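Local coordinates for polysaccharide Lyase Family 6 (Bacteroides cellulosilyticus, PDB 6QPS), which probably cleaves mannuronic acid-rich alginate by beta-elimination, as a calcium-binding polysaccharide lyase of family 6, at residues Lys29-Pro32 against Ala33-Leu37. Sequence-based numbering, arbitrary orientation. Where two conformers were deposited one is given.
Sequences KDVP and AMKQL
Pro32 O is gripped twice: the backbone N-H of Gln36 donates to it, with N and O 3.0 Å apart, and a water donates to it over another 3.0 Å. The bond from Gln36 N is bent, with an N-H...O angle of 154°, whereas the one from Lys35 N to Val31 O is almost straight at 176°. Together with Met34 N to Asp30 O, at 2.9 Å, these i to i+4 bonds make up the first turn of helix 31-40. Proline suits this turn because its ring nitrogen carries no hydrogen and the opening residues of a helix have no earlier carbonyl to serve.

The Gln36 side chain folds back over the Pro32 carbonyl, its chain bent at chi2, and brings CD to 3.1 Å from Pro32 O. Its NE2 makes a weak hydrogen bond to the same water, which therefore bridges the Gln36 carboxamide NE2 and Pro32 O on the exposed flank.

Asp30 occupies the N-cap position, yet its carboxylate makes no capping bond. OD2 accepts from Ser27 N instead, and OD1 is met on its syn side by Lys29 NZ in a 2.9 Å salt bridge; an acid here would also be expected to sit well with the helix dipole.

The helix closes one end of the long parallel beta-helix that characterises this lyase family, far from the calcium site. Its inward side fits that task: the long, flexible Met34 is buried facing Phe26, Leu51 and Leu59, although its side chain is modelled in two conformations and the exact contacts of its end are doubtful.

On another flank Val31 CG1, anti to the backbone N (chi1 158°), lies 3.6 Å from Lys35 CD. The lysine thus lends its aliphatic part to a branched neighbour, while NZ hydrogen-bonds to Leu59 O.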
# COMPACT_ATOMS: atom_id res chain seq x y z
N LYS A 29 8.59 -26.86 -22.87
CA LYS A 29 8.83 -28.29 -22.71
C LYS A 29 9.94 -28.59 -21.71
O LYS A 29 10.12 -29.76 -21.35
CB LYS A 29 9.19 -28.91 -24.06
CG LYS A 29 10.55 -28.46 -24.60
CD LYS A 29 10.88 -29.17 -25.92
CE LYS A 29 12.33 -28.92 -26.33
NZ LYS A 29 13.29 -29.54 -25.37
N ASP A 30 10.69 -27.58 -21.27
CA ASP A 30 11.86 -27.79 -20.42
C ASP A 30 11.60 -27.38 -18.97
O ASP A 30 12.56 -27.10 -18.24
CB ASP A 30 13.07 -27.02 -20.94
CG ASP A 30 13.38 -27.32 -22.39
OD1 ASP A 30 13.60 -28.51 -22.73
OD2 ASP A 30 13.42 -26.36 -23.20
N VAL A 31 10.35 -27.31 -18.54
CA VAL A 31 10.03 -26.87 -17.17
C VAL A 31 10.82 -27.67 -16.16
O VAL A 31 11.38 -27.06 -15.20
CB VAL A 31 8.56 -26.87 -16.93
CG1 VAL A 31 8.25 -26.95 -15.44
CG2 VAL A 31 7.90 -25.62 -17.54
N PRO A 32 10.94 -29.01 -16.21
CA PRO A 32 11.70 -29.73 -15.19
C PRO A 32 13.13 -29.25 -15.06
O PRO A 32 13.59 -28.96 -13.94
CB PRO A 32 11.60 -31.20 -15.63
CG PRO A 32 10.32 -31.27 -16.42
CD PRO A 32 10.21 -29.93 -17.13
N ALA A 33 13.86 -29.13 -16.17
CA ALA A 33 15.25 -28.67 -16.12
C ALA A 33 15.34 -27.22 -15.66
O ALA A 33 16.30 -26.85 -14.98
CB ALA A 33 15.90 -28.83 -17.50
N MET A 34 14.36 -26.40 -16.03
CA MET A 34 14.34 -25.01 -15.59
C MET A 34 14.23 -24.92 -14.08
O MET A 34 15.00 -24.21 -13.42
CB MET A 34 13.18 -24.27 -16.27
CG MET A 34 13.07 -22.78 -15.93
SD MET A 34 11.50 -22.04 -16.46
CE MET A 34 10.39 -22.65 -15.18
N LYS A 35 13.24 -25.63 -13.51
CA LYS A 35 13.07 -25.64 -12.06
C LYS A 35 14.32 -26.16 -11.35
O LYS A 35 14.72 -25.62 -10.31
CB LYS A 35 11.86 -26.49 -11.69
CG LYS A 35 10.53 -25.93 -12.15
CD LYS A 35 9.39 -26.94 -12.03
CE LYS A 35 9.26 -27.54 -10.64
NZ LYS A 35 8.09 -28.47 -10.56
N GLN A 36 14.96 -27.19 -11.89
CA GLN A 36 16.12 -27.74 -11.21
C GLN A 36 17.25 -26.73 -11.13
O GLN A 36 17.89 -26.58 -10.08
CB GLN A 36 16.60 -28.99 -11.92
CG GLN A 36 15.77 -30.19 -11.64
CD GLN A 36 15.63 -31.07 -12.86
OE1 GLN A 36 16.42 -30.99 -13.79
NE2 GLN A 36 14.61 -31.91 -12.88
N LEU A 37 17.51 -26.01 -12.23
CA LEU A 37 18.61 -25.05 -12.24
C LEU A 37 18.31 -23.88 -11.32
O LEU A 37 19.17 -23.45 -10.54
CB LEU A 37 18.87 -24.57 -13.67
CG LEU A 37 19.95 -23.51 -13.81
CD1 LEU A 37 21.29 -23.99 -13.29
CD2 LEU A 37 20.07 -23.13 -15.31
O HOH W 1 12.44 -30.42 -11.56